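PDB 3AGK: peptide chain release factor subunit 1 from Aeropyrum pernix, which probably directs translation termination by recognising all three stop codons, UAA, UAG and UGA, as the aRF1 member of the eukaryotic release factor 1 family. Local coordinates for residues L37-G42 with R118-R123; G92-C97 with F109-P114. One frame throughout, in Å; residues are numbered along the deposited sequence.

Contact 1 of 2, residues L37-G42 with R118-R123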
ATOM      1  N   LEU A  37       2.347   2.542  21.253  1.00 56.05           N
ATOM      2  CA  LEU A  37       2.058   3.756  22.017  1.00 54.60           C
ATOM      3  C   LEU A  37       2.451   5.056  21.292  1.00 62.84           C
ATOM      4  O   LEU A  37       3.624   5.290  21.010  1.00 64.02           O
ATOM      5  CB  LEU A  37       2.758   3.679  23.371  1.00 48.78           C
ATOM      6  CG  LEU A  37       2.760   4.935  24.228  1.00 49.38           C
ATOM      7  CD1 LEU A  37       1.361   5.178  24.772  1.00 53.69           C
ATOM      8  CD2 LEU A  37       3.736   4.763  25.358  1.00 46.06           C
ATOM      9  N   TYR A  38       1.461   5.899  21.004  1.00 58.61           N
ATOM     10  CA  TYR A  38       1.677   7.157  20.290  1.00 59.45           C
ATOM     11  C   TYR A  38       1.336   8.340  21.189  1.00 61.05           C
ATOM     12  O   TYR A  38       0.238   8.412  21.738  1.00 65.99           O
ATOM     13  CB  TYR A  38       0.759   7.241  19.075  1.00 60.87           C
ATOM     14  CG  TYR A  38       1.027   6.281  17.936  1.00 63.18           C
ATOM     15  CD1 TYR A  38       0.754   4.920  18.054  1.00 64.33           C
ATOM     16  CD2 TYR A  38       1.486   6.751  16.712  1.00 66.11           C
ATOM     17  CE1 TYR A  38       0.979   4.049  16.984  1.00 68.78           C
ATOM     18  CE2 TYR A  38       1.710   5.896  15.645  1.00 67.46           C
ATOM     19  CZ  TYR A  38       1.459   4.548  15.779  1.00 69.59           C
ATOM     20  OH  TYR A  38       1.687   3.715  14.699  1.00 63.43           O
ATOM     21  N   ILE A  39       2.254   9.285  21.325  1.00 51.68           N
ATOM     22  CA  ILE A  39       2.051  10.416  22.224  1.00 52.03           C
ATOM     23  C   ILE A  39       2.162  11.763  21.518  1.00 61.18           C
ATOM     24  O   ILE A  39       3.234  12.143  21.063  1.00 67.26           O
ATOM     25  CB  ILE A  39       3.070  10.391  23.362  1.00 54.32           C
ATOM     26  CG1 ILE A  39       3.071   9.012  24.050  1.00 51.07           C
ATOM     27  CG2 ILE A  39       2.807  11.550  24.334  1.00 58.57           C
ATOM     28  CD1 ILE A  39       4.248   8.810  25.009  1.00 53.84           C
ATOM     29  N   PRO A  40       1.047  12.496  21.423  1.00 66.27           N
ATOM     30  CA  PRO A  40       1.069  13.798  20.747  1.00 67.65           C
ATOM     31  C   PRO A  40       1.899  14.823  21.511  1.00 64.85           C
ATOM     32  O   PRO A  40       2.153  14.657  22.701  1.00 63.08           O
ATOM     33  CB  PRO A  40      -0.405  14.220  20.757  1.00 71.83           C
ATOM     34  CG  PRO A  40      -1.166  12.947  20.926  1.00 67.29           C
ATOM     35  CD  PRO A  40      -0.315  12.099  21.816  1.00 61.45           C
ATOM     36  N   PRO A  41       2.314  15.895  20.832  1.00 70.73           N
ATOM     37  CA  PRO A  41       3.092  16.934  21.519  1.00 71.34           C
ATOM     38  C   PRO A  41       2.268  17.601  22.628  1.00 72.24           C
ATOM     39  O   PRO A  41       2.798  17.940  23.680  1.00 73.92           O
ATOM     40  CB  PRO A  41       3.418  17.930  20.402  1.00 72.95           C
ATOM     41  CG  PRO A  41       3.203  17.174  19.122  1.00 74.78           C
ATOM     42  CD  PRO A  41       2.125  16.184  19.402  1.00 78.08           C
ATOM     43  N   GLY A  42       0.975  17.770  22.408  1.00 78.42           N
ATOM     44  CA  GLY A  42       0.134  18.349  23.439  1.00 89.82           C
ATOM     45  C   GLY A  42       0.042  17.556  24.738  1.00 88.97           C
ATOM     46  O   GLY A  42      -0.470  18.062  25.736  1.00 95.52           O
ATOM     47  N   ARG A 118      -1.202  13.478  16.373  1.00 77.26           N
ATOM     48  CA  ARG A 118      -2.161  14.310  17.092  1.00 77.81           C
ATOM     49  C   ARG A 118      -3.063  13.501  18.005  1.00 78.64           C
ATOM     50  O   ARG A 118      -3.576  14.026  18.996  1.00 75.07           O
ATOM     51  CB  ARG A 118      -2.991  15.167  16.129  1.00 90.09           C
ATOM     52  CG  ARG A 118      -2.645  16.659  16.182  1.00102.69           C
ATOM     53  CD  ARG A 118      -1.133  16.852  16.163  1.00112.29           C
ATOM     54  NE  ARG A 118      -0.700  18.230  16.406  1.00121.20           N
ATOM     55  CZ  ARG A 118      -0.455  19.121  15.447  1.00124.90           C
ATOM     56  NH1 ARG A 118      -0.616  18.791  14.173  1.00123.84           N
ATOM     57  NH2 ARG A 118      -0.054  20.346  15.763  1.00130.14           N
ATOM     58  N   VAL A 119      -3.236  12.221  17.682  1.00 78.25           N
ATOM     59  CA  VAL A 119      -4.136  11.360  18.451  1.00 75.03           C
ATOM     60  C   VAL A 119      -3.391  10.330  19.294  1.00 72.70           C
ATOM     61  O   VAL A 119      -2.733   9.420  18.774  1.00 71.54           O
ATOM     62  CB  VAL A 119      -5.192  10.667  17.561  1.00 83.70           C
ATOM     63  CG1 VAL A 119      -4.608  10.272  16.226  1.00 87.18           C
ATOM     64  CG2 VAL A 119      -5.805   9.449  18.285  1.00 82.57           C
ATOM     65  N   PHE A 120      -3.484  10.491  20.609  1.00 68.09           N
ATOM     66  CA  PHE A 120      -2.879   9.530  21.520  1.00 65.33           C
ATOM     67  C   PHE A 120      -3.436   8.155  21.222  1.00 64.29           C
ATOM     68  O   PHE A 120      -4.608   8.014  20.897  1.00 64.93           O
ATOM     69  CB  PHE A 120      -3.155   9.899  22.973  1.00 58.31           C
ATOM     70  CG  PHE A 120      -2.654   8.883  23.954  1.00 56.83           C
ATOM     71  CD1 PHE A 120      -1.324   8.854  24.319  1.00 54.39           C
ATOM     72  CD2 PHE A 120      -3.519   7.960  24.520  1.00 59.84           C
ATOM     73  CE1 PHE A 120      -0.851   7.921  25.230  1.00 47.15           C
ATOM     74  CE2 PHE A 120      -3.059   7.027  25.433  1.00 52.78           C
ATOM     75  CZ  PHE A 120      -1.728   7.007  25.790  1.00 51.95           C
ATOM     76  N   TYR A 121      -2.600   7.137  21.315  1.00 63.88           N
ATOM     77  CA  TYR A 121      -3.071   5.793  21.049  1.00 63.84           C
ATOM     78  C   TYR A 121      -2.232   4.842  21.879  1.00 63.78           C
ATOM     79  O   TYR A 121      -1.014   4.996  21.970  1.00 53.03           O
ATOM     80  CB  TYR A 121      -2.935   5.486  19.559  1.00 68.13           C
ATOM     81  CG  TYR A 121      -3.565   4.189  19.105  1.00 68.99           C
ATOM     82  CD1 TYR A 121      -4.896   4.144  18.702  1.00 82.21           C
ATOM     83  CD2 TYR A 121      -2.828   3.013  19.054  1.00 64.49           C
ATOM     84  CE1 TYR A 121      -5.482   2.958  18.272  1.00 82.24           C
ATOM     85  CE2 TYR A 121      -3.403   1.823  18.621  1.00 69.74           C
ATOM     86  CZ  TYR A 121      -4.731   1.805  18.235  1.00 75.97           C
ATOM     87  OH  TYR A 121      -5.304   0.635  17.804  1.00 78.16           O
ATOM     88  N   TYR A 122      -2.893   3.885  22.514  1.00 57.27           N
ATOM     89  CA  TYR A 122      -2.204   2.858  23.275  1.00 58.99           C
ATOM     90  C   TYR A 122      -2.835   1.532  22.935  1.00 61.67           C
ATOM     91  O   TYR A 122      -4.060   1.413  22.907  1.00 70.25           O
ATOM     92  CB  TYR A 122      -2.329   3.101  24.778  1.00 61.23           C
ATOM     93  CG  TYR A 122      -2.015   1.860  25.599  1.00 63.58           C
ATOM     94  CD1 TYR A 122      -0.712   1.531  25.915  1.00 68.86           C
ATOM     95  CD2 TYR A 122      -3.024   1.001  26.031  1.00 72.24           C
ATOM     96  CE1 TYR A 122      -0.410   0.399  26.649  1.00 66.17           C
ATOM     97  CE2 TYR A 122      -2.731  -0.140  26.773  1.00 68.75           C
ATOM     98  CZ  TYR A 122      -1.414  -0.427  27.075  1.00 68.15           C
ATOM     99  OH  TYR A 122      -1.081  -1.542  27.801  1.00 65.75           O
ATOM    100  N   ARG A 123      -2.025   0.515  22.689  1.00 57.08           N
ATOM    101  CA  ARG A 123      -2.633  -0.774  22.407  1.00 69.55           C
ATOM    102  C   ARG A 123      -1.720  -1.966  22.651  1.00 67.69           C
ATOM    103  O   ARG A 123      -0.499  -1.869  22.540  1.00 56.59           O
ATOM    104  CB  ARG A 123      -3.179  -0.791  20.982  1.00 67.39           C
ATOM    105  CG  ARG A 123      -4.063  -1.963  20.679  1.00 65.43           C
ATOM    106  CD  ARG A 123      -5.035  -1.578  19.596  1.00 75.09           C
ATOM    107  NE  ARG A 123      -6.322  -2.222  19.790  1.00 87.84           N
ATOM    108  CZ  ARG A 123      -6.798  -3.183  19.008  1.00 97.48           C
ATOM    109  NH1 ARG A 123      -6.091  -3.588  17.963  1.00106.51           N
ATOM    110  NH2 ARG A 123      -7.981  -3.723  19.263  1.00 92.35           N
TER
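The Phe120 ring meets Ile39 CG1 and Pro40 CD at its edge, near the ring plane, while two atoms reach it obliquely: Tyr38 O, 3.0 Å from Phe120 CD1, and Leu37 CD1, 3.6 Å from Phe120 CE1. Leu37 gets there because its CG is anti to the backbone N (chi1 171°), and the same CD1 packs on Tyr122 CB, near the plane of that ring at its edge. On the other face of the sheet Tyr38 and Tyr121 run alongside each other in the same direction, with Tyr38 CD1 4.0 Å from Tyr121 CB. Phe132 adds a third ring, edge-to-face with Tyr121, and the Tyr38 hydroxyl is hydrogen-bonded to Ile129 O. Between the two faces, antiparallel strands 37-39 and 121-123 are joined by a hydrogen-bonded pair: Tyr38 N to Tyr121 O at 2.8 Å, nearly straight at 170°, and Tyr121 N to Tyr38 O at 3.1 Å. Tyr38 O also receives a CA-H...O contact from Phe120 CA at 3.3 Å. Past the strand end the contact turns apolar, Pro40 CD lying 3.8 Å from Phe120 CB. Having no N-H to offer, Pro40 cannot donate a backbone bond that would extend the pairing past Tyr38 and Tyr121.

Contact 2 of 2, residues G92-C97 with F109-P114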
ATOM      1  N   GLY A  92       5.994  14.627  18.747  1.00 66.02           N
ATOM      2  CA  GLY A  92       5.513  13.535  19.577  1.00 59.30           C
ATOM      3  C   GLY A  92       6.481  12.363  19.661  1.00 67.71           C
ATOM      4  O   GLY A  92       7.622  12.431  19.172  1.00 58.87           O
ATOM      5  N   LEU A  93       6.014  11.285  20.290  1.00 66.39           N
ATOM      6  CA  LEU A  93       6.782  10.055  20.466  1.00 60.25           C
ATOM      7  C   LEU A  93       5.967   8.866  20.001  1.00 62.28           C
ATOM      8  O   LEU A  93       4.739   8.882  20.096  1.00 65.46           O
ATOM      9  CB  LEU A  93       7.067   9.836  21.944  1.00 63.05           C
ATOM     10  CG  LEU A  93       8.290  10.379  22.651  1.00 71.85           C
ATOM     11  CD1 LEU A  93       8.176   9.986  24.110  1.00 73.51           C
ATOM     12  CD2 LEU A  93       9.543   9.790  22.029  1.00 71.63           C
ATOM     13  N   VAL A  94       6.634   7.820  19.522  1.00 59.58           N
ATOM     14  CA  VAL A  94       5.970   6.527  19.378  1.00 60.23           C
ATOM     15  C   VAL A  94       6.864   5.394  19.897  1.00 52.28           C
ATOM     16  O   VAL A  94       8.081   5.386  19.670  1.00 54.69           O
ATOM     17  CB  VAL A  94       5.471   6.237  17.934  1.00 60.86           C
ATOM     18  CG1 VAL A  94       5.295   7.521  17.130  1.00 57.32           C
ATOM     19  CG2 VAL A  94       6.396   5.289  17.232  1.00 70.73           C
ATOM     20  N   LEU A  95       6.254   4.456  20.615  1.00 44.72           N
ATOM     21  CA  LEU A  95       6.961   3.299  21.152  1.00 50.08           C
ATOM     22  C   LEU A  95       6.328   1.988  20.715  1.00 54.61           C
ATOM     23  O   LEU A  95       5.112   1.864  20.726  1.00 54.52           O
ATOM     24  CB  LEU A  95       6.985   3.335  22.686  1.00 48.42           C
ATOM     25  CG  LEU A  95       7.972   4.294  23.364  1.00 56.80           C
ATOM     26  CD1 LEU A  95       7.398   5.708  23.405  1.00 59.46           C
ATOM     27  CD2 LEU A  95       8.344   3.821  24.765  1.00 53.08           C
ATOM     28  N   PHE A  96       7.156   1.014  20.342  1.00 55.14           N
ATOM     29  CA  PHE A  96       6.703  -0.372  20.185  1.00 47.33           C
ATOM     30  C   PHE A  96       7.606  -1.278  21.036  1.00 49.25           C
ATOM     31  O   PHE A  96       8.826  -1.183  20.958  1.00 52.90           O
ATOM     32  CB  PHE A  96       6.757  -0.796  18.720  1.00 49.59           C
ATOM     33  CG  PHE A  96       5.957   0.089  17.789  1.00 55.75           C
ATOM     34  CD1 PHE A  96       6.568   1.114  17.081  1.00 52.05           C
ATOM     35  CD2 PHE A  96       4.594  -0.116  17.612  1.00 64.49           C
ATOM     36  CE1 PHE A  96       5.829   1.925  16.220  1.00 56.53           C
ATOM     37  CE2 PHE A  96       3.856   0.685  16.752  1.00 65.46           C
ATOM     38  CZ  PHE A  96       4.481   1.709  16.056  1.00 61.41           C
ATOM     39  N   CYS A  97       7.020  -2.126  21.876  1.00 49.60           N
ATOM     40  CA  CYS A  97       7.816  -3.005  22.733  1.00 53.86           C
ATOM     41  C   CYS A  97       7.188  -4.388  22.804  1.00 62.51           C
ATOM     42  O   CYS A  97       5.972  -4.527  22.707  1.00 65.73           O
ATOM     43  CB  CYS A  97       7.966  -2.439  24.165  1.00 49.26           C
ATOM     44  SG  CYS A  97       8.564  -0.734  24.285  1.00139.12           S
ATOM     45  N   PHE A 109      11.287  -0.097  20.605  1.00 58.67           N
ATOM     46  CA  PHE A 109      11.550   0.948  19.617  1.00 61.34           C
ATOM     47  C   PHE A 109      10.995   2.270  20.126  1.00 61.41           C
ATOM     48  O   PHE A 109       9.879   2.315  20.635  1.00 62.58           O
ATOM     49  CB  PHE A 109      10.943   0.594  18.253  1.00 64.29           C
ATOM     50  CG  PHE A 109      11.353  -0.761  17.736  1.00 64.88           C
ATOM     51  CD1 PHE A 109      10.708  -1.911  18.173  1.00 66.40           C
ATOM     52  CD2 PHE A 109      12.383  -0.885  16.816  1.00 72.96           C
ATOM     53  CE1 PHE A 109      11.084  -3.162  17.706  1.00 67.64           C
ATOM     54  CE2 PHE A 109      12.768  -2.133  16.341  1.00 75.43           C
ATOM     55  CZ  PHE A 109      12.116  -3.273  16.788  1.00 74.39           C
ATOM     56  N   MET A 110      11.783   3.338  20.033  1.00 55.83           N
ATOM     57  CA  MET A 110      11.279   4.649  20.422  1.00 56.79           C
ATOM     58  C   MET A 110      11.781   5.716  19.477  1.00 56.45           C
ATOM     59  O   MET A 110      12.956   5.770  19.192  1.00 58.28           O
ATOM     60  CB  MET A 110      11.662   5.011  21.856  1.00 54.68           C
ATOM     61  CG  MET A 110      10.963   6.301  22.295  1.00 62.31           C
ATOM     62  SD  MET A 110      11.311   6.876  23.963  1.00 70.60           S
ATOM     63  CE  MET A 110      13.097   6.905  23.982  1.00 54.62           C
ATOM     64  N   PHE A 111      10.893   6.570  18.984  1.00 58.55           N
ATOM     65  CA  PHE A 111      11.331   7.660  18.117  1.00 59.94           C
ATOM     66  C   PHE A 111      10.323   8.794  18.005  1.00 60.80           C
ATOM     67  O   PHE A 111       9.182   8.707  18.510  1.00 56.31           O
ATOM     68  CB  PHE A 111      11.659   7.137  16.719  1.00 61.36           C
ATOM     69  CG  PHE A 111      10.501   6.477  16.041  1.00 59.26           C
ATOM     70  CD1 PHE A 111       9.716   7.183  15.141  1.00 63.25           C
ATOM     71  CD2 PHE A 111      10.189   5.154  16.309  1.00 57.58           C
ATOM     72  CE1 PHE A 111       8.642   6.586  14.515  1.00 65.42           C
ATOM     73  CE2 PHE A 111       9.109   4.541  15.685  1.00 67.86           C
ATOM     74  CZ  PHE A 111       8.334   5.260  14.782  1.00 66.99           C
ATOM     75  N   SER A 112      10.756   9.869  17.349  1.00 52.36           N
ATOM     76  CA  SER A 112       9.828  10.914  16.962  1.00 58.68           C
ATOM     77  C   SER A 112       9.632  10.828  15.448  1.00 65.30           C
ATOM     78  O   SER A 112      10.584  10.647  14.708  1.00 63.07           O
ATOM     79  CB  SER A 112      10.321  12.291  17.415  1.00 58.37           C
ATOM     80  OG  SER A 112       9.354  13.296  17.138  1.00 63.13           O
ATOM     81  N   PRO A 113       8.381  10.911  14.985  1.00 68.71           N
ATOM     82  CA  PRO A 113       8.091  10.740  13.556  1.00 68.75           C
ATOM     83  C   PRO A 113       8.321  12.026  12.751  1.00 72.48           C
ATOM     84  O   PRO A 113       8.311  13.111  13.337  1.00 72.52           O
ATOM     85  CB  PRO A 113       6.607  10.365  13.559  1.00 68.53           C
ATOM     86  CG  PRO A 113       6.056  11.058  14.766  1.00 64.99           C
ATOM     87  CD  PRO A 113       7.156  11.045  15.795  1.00 67.52           C
ATOM     88  N   PRO A 114       8.499  11.911  11.422  1.00 73.66           N
ATOM     89  CA  PRO A 114       8.763  13.100  10.599  1.00 82.87           C
ATOM     90  C   PRO A 114       7.567  14.040  10.655  1.00 89.66           C
ATOM     91  O   PRO A 114       7.692  15.254  10.482  1.00 92.74           O
ATOM     92  CB  PRO A 114       8.909  12.534   9.178  1.00 81.82           C
ATOM     93  CG  PRO A 114       8.938  11.049   9.311  1.00 77.07           C
ATOM     94  CD  PRO A 114       8.294  10.700  10.610  1.00 70.32           C
TER
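A beta hairpin, strands 93-98 and 107-111, forms one side of the four-stranded antiparallel sheet in eRF1 domain 1, and residues 92-97 and 109-114 pair along it. Val94 with Phe111 and Phe96 with Phe109 are hydrogen-bonded pairs, the shortest link being Phe109 N to Phe96 O at 2.7 Å. Leu95 and Met110 form the non-hydrogen-bonded pair between them. Their side chains run alongside each other, CG to CG at 3.8 Å, and Leu93 CD2 comes across to the same Met110 CG, also at 3.8 Å; helix 65-82 covers this face.

On the other face Phe111 CE2 meets the edge of the Phe96 ring, 4.2 Å from Phe96 CE1. A chi1 of 60° tucks CG of Phe111 over its own backbone, flanked by N and C, which carries the ring across toward strand 93-98, while Leu20 of helix 14-24 also touches it. With an alanine here, the edge of the Phe96 ring would probably lose its aromatic neighbour and a gap would open beside Leu20. Cys97 is disulfide-bonded to Cys108 within the hairpin. Beyond strand 109-111, Ser112 OG donates to Gly92 O at 2.8 Å, tilted 18° from the carbonyl plane.

Overall arrangement
Contacts 1 and 2 are two pairings of one antiparallel sheet, with strand order 107-111, 93-98, 34-39, 121-125, and their centres lie about 10 Å apart. The two inner strands join them directly: Leu37 O is 2.8 Å from Leu95 N and Ile39 N is 2.8 Å from Leu93 O, both probable hydrogen bonds. Tyr38 OH also packs 3.7 Å from Phe96 CZ, bringing together the aromatic side chains of both contacts on one face. In the chain, contact 2 is nested inside the loop closed by contact 1, and the chain passes from strand 107-111 at one edge to strand 121-125 at the other. Helix 65-82 touches residues of both contacts on the opposite face.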